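Local structure of peptidoglycan-recognition protein (Apis mellifera, 5XZ3) at residues P32-H37 against I103-I108; K22-L27 against W88-A93; G109-K114 against F157-Q162; H37-L42 against I70-L75. The protein probably binds bacterial peptidoglycan as a recognition receptor of honeybee innate immunity, with a fold related to that of N-acetylmuramoyl-L-alanine amidases. All coordinates share one frame; numbering follows the deposited sequence.

Contact 1 of 4, residues P32-H37 against I103-I108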
# COMPACT_ATOMS: atom_id res chain seq x y z
N PRO A 32 -2.19 -2.95 13.81
CA PRO A 32 -1.57 -1.81 14.52
C PRO A 32 -0.75 -0.83 13.68
O PRO A 32 -0.56 0.30 14.13
CB PRO A 32 -0.67 -2.46 15.57
CG PRO A 32 -0.40 -3.84 15.06
CD PRO A 32 -1.59 -4.24 14.23
N TYR A 33 -0.27 -1.26 12.50
CA TYR A 33 0.62 -0.42 11.67
C TYR A 33 0.18 -0.33 10.22
O TYR A 33 -0.38 -1.27 9.68
CB TYR A 33 2.06 -0.98 11.69
CG TYR A 33 2.74 -0.82 13.02
CD1 TYR A 33 3.35 0.38 13.36
CD2 TYR A 33 2.76 -1.87 13.95
CE1 TYR A 33 3.98 0.54 14.59
CE2 TYR A 33 3.39 -1.72 15.18
CZ TYR A 33 3.99 -0.50 15.49
OH TYR A 33 4.61 -0.32 16.71
N VAL A 34 0.45 0.82 9.60
CA VAL A 34 0.42 0.96 8.14
C VAL A 34 1.83 1.35 7.69
O VAL A 34 2.41 2.29 8.24
CB VAL A 34 -0.60 2.05 7.70
CG1 VAL A 34 -0.49 2.33 6.20
CG2 VAL A 34 -2.03 1.61 8.02
N ILE A 35 2.40 0.62 6.73
CA ILE A 35 3.76 0.94 6.24
C ILE A 35 3.63 1.59 4.84
O ILE A 35 3.03 1.02 3.93
CB ILE A 35 4.69 -0.29 6.15
CG1 ILE A 35 4.51 -1.29 7.32
CG2 ILE A 35 6.16 0.12 5.91
CD1 ILE A 35 4.87 -0.84 8.71
N ILE A 36 4.21 2.77 4.67
CA ILE A 36 4.15 3.43 3.37
C ILE A 36 5.43 3.08 2.61
O ILE A 36 6.52 3.25 3.14
CB ILE A 36 4.01 4.97 3.51
CG1 ILE A 36 2.75 5.35 4.33
CG2 ILE A 36 4.01 5.66 2.12
CD1 ILE A 36 1.42 4.82 3.79
N HIS A 37 5.27 2.58 1.39
CA HIS A 37 6.39 2.25 0.51
C HIS A 37 6.23 2.96 -0.82
O HIS A 37 5.15 3.48 -1.15
CB HIS A 37 6.45 0.74 0.24
CG HIS A 37 7.05 -0.06 1.37
ND1 HIS A 37 8.40 -0.08 1.64
CD2 HIS A 37 6.47 -0.88 2.28
CE1 HIS A 37 8.64 -0.90 2.65
NE2 HIS A 37 7.48 -1.40 3.06
N ILE A 103 -0.44 -3.44 7.25
CA ILE A 103 -0.64 -3.47 5.81
C ILE A 103 0.40 -2.53 5.21
O ILE A 103 0.93 -1.66 5.93
CB ILE A 103 -2.07 -3.07 5.40
CG1 ILE A 103 -2.45 -1.72 6.00
CG2 ILE A 103 -3.11 -4.16 5.78
CD1 ILE A 103 -3.23 -0.86 5.04
N SER A 104 0.70 -2.70 3.93
CA SER A 104 1.52 -1.73 3.23
C SER A 104 0.72 -0.98 2.19
O SER A 104 -0.22 -1.53 1.59
CB SER A 104 2.75 -2.39 2.62
OG SER A 104 2.38 -3.46 1.73
N ILE A 105 1.07 0.29 1.99
CA ILE A 105 0.47 1.09 0.93
C ILE A 105 1.65 1.51 0.05
O ILE A 105 2.54 2.24 0.50
CB ILE A 105 -0.29 2.32 1.47
CG1 ILE A 105 -1.44 1.88 2.42
CG2 ILE A 105 -0.81 3.17 0.30
CD1 ILE A 105 -2.22 3.00 3.10
N ALA A 106 1.65 1.02 -1.19
CA ALA A 106 2.78 1.24 -2.06
C ALA A 106 2.38 2.22 -3.15
O ALA A 106 1.51 1.93 -3.98
CB ALA A 106 3.31 -0.07 -2.66
N PHE A 107 3.06 3.36 -3.16
CA PHE A 107 2.90 4.37 -4.20
C PHE A 107 3.71 3.91 -5.41
O PHE A 107 4.90 3.65 -5.29
CB PHE A 107 3.45 5.72 -3.71
CG PHE A 107 2.55 6.45 -2.75
CD1 PHE A 107 2.33 5.97 -1.45
CD2 PHE A 107 1.95 7.66 -3.13
CE1 PHE A 107 1.50 6.67 -0.56
CE2 PHE A 107 1.12 8.35 -2.26
CZ PHE A 107 0.91 7.86 -0.97
N ILE A 108 3.05 3.78 -6.56
CA ILE A 108 3.70 3.27 -7.77
C ILE A 108 4.59 4.38 -8.34
O ILE A 108 4.11 5.40 -8.78
CB ILE A 108 2.67 2.74 -8.80
CG1 ILE A 108 1.92 1.52 -8.22
CG2 ILE A 108 3.34 2.37 -10.12
CD1 ILE A 108 0.57 1.27 -8.87
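V34, I35, I36 and H37 pair in parallel with I103, S104, I105 and A106, joining two strands in the buried middle of the central sheet. Strand 31-38 has strand 102-107 along one edge and strand 141-145 along the other. Across the first of these seams the donors alternate, as parallel pairing requires. I35 N reaches I103 O at 2.8 Å and H37 N reaches I105 O at 2.9 Å, the latter nearly straight (176°), while I105 N and F107 N answer to I35 O and H37 O. The opening bond, I103 N to Y33 O, is longer at 3.3 Å. S104 CA adds a CA-H...O contact of 3.2 Å to I35 O.

One face is apolar, aliphatic but for the F107 ring. V34 has chi1 172°, which sets CG1 beside its own carbonyl carbon and CG2 beside the backbone N; CG1 therefore meets I105 CD1 at 3.6 Å, whereas CG2 lies alongside I103 CG1. I36 divides its branches too, CD1 packing on I105 CB and CG2 reaching F107 CE1 at 3.8 Å. Helix 118-133 covers this side through L127 and I128 on I105.

The face of I35, H37, S104 and A106 is more polar. The H37 ring presents its CD2 edge to S104 CB at 4.0 Å, and its nitrogens are bonded elsewhere, ND1 to S154 OG and NE2 to T95 OG1. A mixed sheet backed by helices on its greasy side, with a histidine near the end of strand 31-38 facing the probable ligand-binding groove, is characteristic of the peptidoglycan-recognition and type 2 amidase fold.

Contact 2 of 4, residues K22-L27 against W88-A93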
# COMPACT_ATOMS: atom_id res chain seq x y z
N LYS A 22 -1.15 -17.99 -4.18
CA LYS A 22 -0.80 -19.41 -4.02
C LYS A 22 -1.03 -19.90 -2.59
O LYS A 22 -1.34 -21.07 -2.38
CB LYS A 22 0.65 -19.67 -4.45
CG LYS A 22 0.86 -19.60 -5.97
CD LYS A 22 2.31 -19.85 -6.39
CE LYS A 22 3.20 -18.66 -6.07
NZ LYS A 22 4.65 -18.84 -6.38
N ASN A 23 -0.89 -18.99 -1.61
CA ASN A 23 -1.07 -19.32 -0.19
C ASN A 23 -1.56 -18.08 0.56
O ASN A 23 -1.13 -16.97 0.25
CB ASN A 23 0.25 -19.79 0.44
CG ASN A 23 0.06 -20.46 1.80
OD1 ASN A 23 -0.91 -21.17 2.03
ND2 ASN A 23 1.01 -20.21 2.70
N ILE A 24 -2.42 -18.28 1.54
CA ILE A 24 -2.94 -17.17 2.33
C ILE A 24 -2.73 -17.47 3.81
O ILE A 24 -3.01 -18.59 4.27
CB ILE A 24 -4.45 -16.92 2.04
CG1 ILE A 24 -4.68 -16.52 0.58
CG2 ILE A 24 -5.01 -15.82 2.94
CD1 ILE A 24 -6.06 -16.88 0.05
N ASN A 25 -2.20 -16.49 4.53
CA ASN A 25 -2.32 -16.47 5.99
C ASN A 25 -2.99 -15.17 6.37
O ASN A 25 -2.71 -14.13 5.77
CB ASN A 25 -0.95 -16.58 6.67
CG ASN A 25 -0.40 -17.99 6.62
OD1 ASN A 25 -0.83 -18.88 7.37
ND2 ASN A 25 0.54 -18.22 5.71
N TYR A 26 -3.85 -15.23 7.38
CA TYR A 26 -4.66 -14.09 7.77
C TYR A 26 -4.00 -13.22 8.83
O TYR A 26 -3.47 -13.72 9.83
CB TYR A 26 -6.03 -14.57 8.27
CG TYR A 26 -7.15 -14.44 7.28
CD1 TYR A 26 -7.01 -14.89 5.96
CD2 TYR A 26 -8.37 -13.86 7.67
CE1 TYR A 26 -8.05 -14.74 5.04
CE2 TYR A 26 -9.41 -13.71 6.77
CZ TYR A 26 -9.25 -14.15 5.46
OH TYR A 26 -10.29 -13.99 4.60
N LEU A 27 -4.05 -11.91 8.61
CA LEU A 27 -3.64 -10.92 9.60
C LEU A 27 -4.58 -10.89 10.78
O LEU A 27 -5.80 -10.91 10.58
CB LEU A 27 -3.64 -9.50 8.98
CG LEU A 27 -2.57 -9.20 7.93
CD1 LEU A 27 -2.88 -7.92 7.16
CD2 LEU A 27 -1.21 -9.11 8.61
N TRP A 88 -6.70 -6.19 2.75
CA TRP A 88 -6.77 -5.93 4.19
C TRP A 88 -6.48 -7.19 5.03
O TRP A 88 -5.99 -7.08 6.15
CB TRP A 88 -8.18 -5.47 4.59
CG TRP A 88 -8.65 -4.15 4.09
CD1 TRP A 88 -9.71 -3.91 3.25
CD2 TRP A 88 -8.12 -2.86 4.43
NE1 TRP A 88 -9.86 -2.56 3.04
CE2 TRP A 88 -8.90 -1.90 3.75
CE3 TRP A 88 -7.04 -2.43 5.23
CZ2 TRP A 88 -8.65 -0.52 3.85
CZ3 TRP A 88 -6.80 -1.06 5.34
CH2 TRP A 88 -7.59 -0.13 4.64
N ASN A 89 -6.82 -8.37 4.50
CA ASN A 89 -6.88 -9.57 5.33
C ASN A 89 -5.72 -10.55 5.22
O ASN A 89 -5.60 -11.42 6.08
CB ASN A 89 -8.18 -10.33 5.08
CG ASN A 89 -9.36 -9.68 5.74
OD1 ASN A 89 -9.53 -9.74 6.98
ND2 ASN A 89 -10.16 -9.01 4.95
N HIS A 90 -4.89 -10.43 4.19
CA HIS A 90 -3.85 -11.42 3.92
C HIS A 90 -2.48 -10.87 4.25
O HIS A 90 -2.17 -9.75 3.86
CB HIS A 90 -3.86 -11.85 2.45
CG HIS A 90 -5.17 -12.38 1.97
ND1 HIS A 90 -5.43 -12.55 0.63
CD2 HIS A 90 -6.30 -12.74 2.63
CE1 HIS A 90 -6.66 -13.02 0.48
NE2 HIS A 90 -7.20 -13.15 1.68
N GLU A 91 -1.66 -11.65 4.96
CA GLU A 91 -0.29 -11.25 5.29
C GLU A 91 0.51 -11.03 3.99
O GLU A 91 0.54 -11.89 3.12
CB GLU A 91 0.37 -12.32 6.18
CG GLU A 91 1.82 -12.05 6.55
CD GLU A 91 2.51 -13.24 7.19
OE1 GLU A 91 1.82 -14.04 7.90
OE2 GLU A 91 3.75 -13.35 7.02
N GLY A 92 1.15 -9.86 3.89
CA GLY A 92 1.96 -9.49 2.73
C GLY A 92 3.42 -9.88 2.86
O GLY A 92 3.79 -10.68 3.72
N ALA A 93 4.25 -9.33 1.96
CA ALA A 93 5.70 -9.56 1.95
C ALA A 93 6.32 -8.25 1.48
O ALA A 93 6.66 -8.08 0.30
CB ALA A 93 6.06 -10.71 1.01
O HOH W 1 -0.93 -14.15 2.90
O HOH W 2 -0.36 -13.24 9.35
O HOH W 3 -9.87 -14.66 1.80
O HOH W 4 -7.21 -11.03 8.36
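I24 has chi1 -62°, which turns CG2 away from its backbone N and over the H90 imidazole, while chi1 -56° sets the H90 ring beside its own backbone N, within reach of that methyl. The result is a CH-pi contact: I24 CG2 stands 3.6 Å from the centroid of the H90 ring, displaced toward the rim. Y26 approaches the same imidazole obliquely, its CE1 3.6 Å from H90 CD2, so that H90 CD2 touches both side chains. A second CH-pi contact places N89 CB over a face of the Y26 ring, 4.2 Å from its centroid, with the Y26 ring and N89 amide planes only 25° apart. Water 3 joins the polar ends, lying 2.9 Å from Y26 OH and 3.1 Å from H90 NE2.

Beneath these side chains the backbones form one isolated bridge, Y26 with H90. E91 N gives an almost linear bond of 2.8 Å to N25 O, and L27 N meets N89 O at 3.0 Å from above the carbonyl plane. Water knits the surroundings: water 4 lies within hydrogen-bonding distance of both L27 O and N89 O and can serve either, and water 2 donates to E91 OE1 and, weakly, to Y26 O.

L27 is the buried member, its CD1 3.4 Å from W88 O. Two surface loops thus meet here, one leading from helix 13-16 into strand 31-38, the other from strand 82-84 into strand 102-107. They close over the end of the sheet where strand 102-107 begins, where L27 and W88 both pack on I103 and the W88 ring meets F74 of strand 74-76 edge-to-face.

Contact 3 of 4, residues G109-K114 against F157-Q162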
# COMPACT_ATOMS: atom_id res chain seq x y z
N GLY A 109 5.90 4.16 -8.28
CA GLY A 109 6.85 5.12 -8.81
C GLY A 109 8.06 5.18 -7.93
O GLY A 109 8.24 4.33 -7.05
N ASN A 110 8.89 6.19 -8.19
CA ASN A 110 10.07 6.46 -7.39
C ASN A 110 9.90 7.86 -6.87
O ASN A 110 9.93 8.83 -7.64
CB ASN A 110 11.33 6.35 -8.27
CG ASN A 110 12.62 6.55 -7.49
OD1 ASN A 110 12.66 7.19 -6.43
ND2 ASN A 110 13.71 6.01 -8.03
N PHE A 111 9.74 7.97 -5.55
CA PHE A 111 9.50 9.27 -4.89
C PHE A 111 10.66 9.76 -4.00
O PHE A 111 10.46 10.55 -3.08
CB PHE A 111 8.09 9.30 -4.24
CG PHE A 111 6.99 8.96 -5.21
CD1 PHE A 111 6.47 9.95 -6.08
CD2 PHE A 111 6.52 7.65 -5.34
CE1 PHE A 111 5.49 9.64 -7.03
CE2 PHE A 111 5.55 7.33 -6.29
CZ PHE A 111 5.03 8.32 -7.13
N GLN A 112 11.88 9.31 -4.33
CA GLN A 112 13.09 9.81 -3.67
C GLN A 112 13.36 11.27 -3.98
O GLN A 112 13.70 12.06 -3.07
CB GLN A 112 14.32 8.96 -4.05
CG GLN A 112 15.67 9.44 -3.48
CD GLN A 112 15.76 9.48 -1.95
OE1 GLN A 112 16.66 10.13 -1.40
NE2 GLN A 112 14.85 8.80 -1.25
N ASN A 113 13.20 11.63 -5.25
CA ASN A 113 13.55 12.97 -5.74
C ASN A 113 12.38 13.78 -6.30
O ASN A 113 12.60 14.86 -6.89
CB ASN A 113 14.68 12.87 -6.78
CG ASN A 113 15.95 12.31 -6.19
OD1 ASN A 113 16.45 12.78 -5.16
ND2 ASN A 113 16.50 11.29 -6.84
N LYS A 114 11.17 13.26 -6.14
CA LYS A 114 9.97 14.01 -6.51
C LYS A 114 8.79 13.63 -5.65
O LYS A 114 8.68 12.50 -5.19
CB LYS A 114 9.63 13.86 -8.00
CG LYS A 114 9.24 12.48 -8.43
CD LYS A 114 8.67 12.50 -9.83
CE LYS A 114 8.86 11.13 -10.43
NZ LYS A 114 8.17 10.15 -9.53
N PHE A 157 12.47 10.02 -0.06
CA PHE A 157 12.56 11.20 0.82
C PHE A 157 11.43 12.21 0.59
O PHE A 157 10.86 12.74 1.54
CB PHE A 157 13.93 11.86 0.65
CG PHE A 157 14.20 13.00 1.59
CD1 PHE A 157 13.86 12.92 2.95
CD2 PHE A 157 14.81 14.15 1.12
CE1 PHE A 157 14.14 13.98 3.81
CE2 PHE A 157 15.07 15.23 1.97
CZ PHE A 157 14.74 15.14 3.31
N GLU A 158 11.10 12.46 -0.68
CA GLU A 158 10.12 13.49 -1.00
C GLU A 158 8.74 13.05 -0.51
O GLU A 158 8.05 13.82 0.18
CB GLU A 158 10.13 13.87 -2.49
CG GLU A 158 11.37 14.65 -2.93
CD GLU A 158 11.61 15.88 -2.04
OE1 GLU A 158 12.73 15.97 -1.48
OE2 GLU A 158 10.68 16.72 -1.85
N LEU A 159 8.35 11.82 -0.83
CA LEU A 159 7.08 11.25 -0.35
C LEU A 159 7.03 11.11 1.16
O LEU A 159 5.99 11.34 1.79
CB LEU A 159 6.79 9.90 -1.02
CG LEU A 159 5.63 9.05 -0.45
CD1 LEU A 159 4.32 9.84 -0.43
CD2 LEU A 159 5.47 7.78 -1.28
N TYR A 160 8.14 10.69 1.75
CA TYR A 160 8.26 10.63 3.21
C TYR A 160 7.90 11.94 3.91
O TYR A 160 7.11 11.94 4.87
CB TYR A 160 9.63 10.15 3.62
CG TYR A 160 9.76 9.90 5.09
CD1 TYR A 160 9.12 8.80 5.68
CD2 TYR A 160 10.50 10.76 5.91
CE1 TYR A 160 9.21 8.57 7.04
CE2 TYR A 160 10.61 10.53 7.30
CZ TYR A 160 9.96 9.43 7.84
OH TYR A 160 10.08 9.16 9.18
N LYS A 161 8.46 13.05 3.44
CA LYS A 161 8.13 14.36 4.02
C LYS A 161 6.65 14.67 3.87
O LYS A 161 6.07 15.30 4.73
CB LYS A 161 8.98 15.47 3.38
CG LYS A 161 10.42 15.48 3.89
CD LYS A 161 11.29 16.46 3.12
CE LYS A 161 11.46 16.10 1.65
NZ LYS A 161 12.25 17.18 0.97
N GLN A 162 6.03 14.18 2.79
CA GLN A 162 4.59 14.39 2.58
C GLN A 162 3.74 13.63 3.57
O GLN A 162 2.76 14.18 4.07
CB GLN A 162 4.19 13.97 1.17
CG GLN A 162 4.72 14.92 0.12
CD GLN A 162 4.28 14.52 -1.26
OE1 GLN A 162 3.40 15.14 -1.84
NE2 GLN A 162 4.87 13.48 -1.78
O HOH W 5 14.83 14.55 -2.36
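The F111 carbonyl faces the first turn of helix 157-163, F111 O accepting two weak bonds, from E158 N at 3.1 Å and from L159 N at 3.3 Å, the second the straighter. An Asx turn spanning F111 shapes the loop: N110 OD1 takes Q112 N in its carbonyl plane at 3.1 Å.

Side chains close in around this shared oxygen. F111 CB packs against L159 CB at 3.5 Å, after which the two chains diverge obliquely, and M120 and L121 of helix 118-133 lie under F111 and L159 respectively. E158, with CG beside its backbone N (chi1 -71°) and the chain bent at chi2 (-52°), lays its aliphatic part along the loop, with CB 3.4 Å from K114 O and CG against Q112 O. Its carboxylate turns outward: E158 OE1 receives K161 NZ in a salt bridge of 2.8 Å and a proton from water 5, which also donates to Q112 O at 2.8 Å. K161 CE in turn sits over the centre of the F157 ring.

A carbonyl oxygen thus occupies the amide-rich start of a helix, where its partial negative charge would probably be welcome, while charges and water are kept to the outer side.

Contact 4 of 4, residues H37-L42 against I70-L75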
# COMPACT_ATOMS: atom_id res chain seq x y z
N HIS A 37 5.27 2.58 1.39
CA HIS A 37 6.39 2.25 0.51
C HIS A 37 6.23 2.96 -0.82
O HIS A 37 5.15 3.48 -1.15
CB HIS A 37 6.45 0.74 0.24
CG HIS A 37 7.05 -0.06 1.37
ND1 HIS A 37 8.40 -0.08 1.64
CD2 HIS A 37 6.47 -0.88 2.28
CE1 HIS A 37 8.64 -0.90 2.65
NE2 HIS A 37 7.48 -1.40 3.06
N HIS A 38 7.33 3.01 -1.58
CA HIS A 38 7.24 3.26 -3.03
C HIS A 38 7.69 1.98 -3.75
O HIS A 38 8.39 1.16 -3.15
CB HIS A 38 7.97 4.55 -3.48
CG HIS A 38 9.47 4.52 -3.34
ND1 HIS A 38 10.27 5.49 -3.93
CD2 HIS A 38 10.32 3.67 -2.70
CE1 HIS A 38 11.54 5.24 -3.64
NE2 HIS A 38 11.60 4.14 -2.90
N THR A 39 7.25 1.79 -5.00
CA THR A 39 7.52 0.52 -5.68
C THR A 39 8.83 0.53 -6.47
O THR A 39 9.30 -0.53 -6.88
CB THR A 39 6.38 0.13 -6.66
OG1 THR A 39 6.27 1.13 -7.68
CG2 THR A 39 5.04 -0.01 -5.92
N VAL A 40 9.40 1.72 -6.67
CA VAL A 40 10.59 1.93 -7.52
C VAL A 40 10.36 1.29 -8.91
O VAL A 40 11.28 0.77 -9.54
CB VAL A 40 11.90 1.41 -6.86
CG1 VAL A 40 13.13 2.08 -7.48
CG2 VAL A 40 11.91 1.63 -5.36
N SER A 41 9.12 1.30 -9.35
CA SER A 41 8.76 0.69 -10.62
C SER A 41 8.27 1.81 -11.51
O SER A 41 8.14 2.96 -11.06
CB SER A 41 7.70 -0.41 -10.43
OG SER A 41 6.43 0.14 -10.05
N LEU A 42 8.02 1.50 -12.78
CA LEU A 42 7.51 2.48 -13.72
C LEU A 42 6.19 3.06 -13.24
O LEU A 42 5.30 2.32 -12.81
CB LEU A 42 7.37 1.88 -15.13
CG LEU A 42 8.52 2.13 -16.12
CD1 LEU A 42 8.34 1.27 -17.36
CD2 LEU A 42 8.65 3.59 -16.51
N ILE A 70 1.42 -11.14 -4.66
CA ILE A 70 1.97 -9.78 -4.75
C ILE A 70 2.22 -9.32 -3.30
O ILE A 70 1.40 -9.60 -2.39
CB ILE A 70 1.08 -8.80 -5.55
CG1 ILE A 70 1.81 -7.45 -5.74
CG2 ILE A 70 -0.33 -8.70 -4.92
CD1 ILE A 70 1.29 -6.53 -6.83
N GLY A 71 3.37 -8.70 -3.08
CA GLY A 71 3.86 -8.43 -1.72
C GLY A 71 3.18 -7.28 -1.01
O GLY A 71 3.21 -7.21 0.23
N TYR A 72 2.57 -6.37 -1.78
CA TYR A 72 1.98 -5.14 -1.21
C TYR A 72 0.50 -5.28 -0.91
O TYR A 72 -0.23 -5.90 -1.68
CB TYR A 72 2.19 -3.97 -2.16
CG TYR A 72 3.63 -3.65 -2.49
CD1 TYR A 72 4.52 -3.21 -1.49
CD2 TYR A 72 4.11 -3.76 -3.80
CE1 TYR A 72 5.83 -2.87 -1.79
CE2 TYR A 72 5.44 -3.43 -4.12
CZ TYR A 72 6.28 -3.00 -3.10
OH TYR A 72 7.59 -2.66 -3.39
N SER A 73 0.03 -4.69 0.20
CA SER A 73 -1.39 -4.81 0.58
C SER A 73 -2.29 -4.03 -0.36
O SER A 73 -3.28 -4.57 -0.88
CB SER A 73 -1.64 -4.40 2.03
OG SER A 73 -0.65 -4.99 2.84
N PHE A 74 -1.90 -2.77 -0.60
CA PHE A 74 -2.56 -1.88 -1.55
C PHE A 74 -1.54 -1.09 -2.35
O PHE A 74 -0.44 -0.81 -1.86
CB PHE A 74 -3.50 -0.92 -0.83
CG PHE A 74 -4.63 -1.60 -0.12
CD1 PHE A 74 -5.80 -1.95 -0.82
CD2 PHE A 74 -4.52 -1.93 1.23
CE1 PHE A 74 -6.86 -2.60 -0.17
CE2 PHE A 74 -5.57 -2.58 1.88
CZ PHE A 74 -6.74 -2.90 1.18
N LEU A 75 -1.92 -0.71 -3.57
CA LEU A 75 -1.03 0.10 -4.41
C LEU A 75 -1.79 1.36 -4.83
O LEU A 75 -3.01 1.33 -4.99
CB LEU A 75 -0.51 -0.68 -5.63
CG LEU A 75 0.33 -1.92 -5.26
CD1 LEU A 75 -0.56 -3.16 -5.26
CD2 LEU A 75 1.48 -2.11 -6.24
O HOH W 6 9.14 -1.50 -1.41
O HOH W 7 8.31 -2.88 -5.92
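Y72 reaches across the central sheet of the peptidoglycan-recognition fold to H37, H38 and T39, although strands 74-76 and 31-38 are not neighbours: strand 102-107 runs between them. The Y72 ring bridges that gap with A106 against one face and S104 beyond its edge.

The direct contacts are loose and apolar. T39 CG2 meets Y72 CE2 at 3.9 Å and L75 CD2 at 4.1 Å, crossing the leucine at about a right angle. On the same side of the ring plane but at the CE1 rim, Y72 CE1 approaches H37 CB at 4.2 Å, obliquely. T39 owes its contact to chi1 62°, which tucks OG1 between the backbone N and the carbonyl carbon and sets the methyl beside the N, toward the tyrosine.

Hydrogen bonds within and beyond the turn fix the first segment. T39 OG1 and S41 OG are 2.6 Å apart, either possibly the donor, and T39 OG1 is also bonded to G109 N. The H38 imidazole has V40 CG2 over one face and uses ND1 to accept from F111 N, which ties the end of the strand to the next loop.

In zinc-dependent amidase relatives the residue matching H37 is a zinc ligand and the one matching Y72 lies beside the metal, so the pair probably marks the corresponding groove here.

Polar links between the segments run through water. Both waters lie in the plane of the Y72 ring, beyond its hydroxyl. Water 6 donates to H38 O at 3.3 Å and sits 2.8 Å from Y72 OH, while water 7 donates to T39 O at 2.7 Å and lies 2.6 Å from the same Y72 OH.

How the contacts relate
Contacts 1 and 4 belong to the core and share H37: contact 1 joins adjacent strands by direct backbone bonds, whereas contact 4 spans the intervening strand mainly with one aromatic side chain and water. A probable backbone hydrogen bond from A106 N to F74 O ties them. Contact 2 lies at the surface; contact 3, a loop against a helix start, is partly buried, about 27 Å away between centres, across the chain's centre. Each reaches the core, contact 2 through W88 and L27 on I103, contact 3 through L159 on F107. Regular bonding and apolar packing mark contact 1, water mediates buried contact 4, and CH-pi contacts and a salt bridge appear only in contacts 2 and 3.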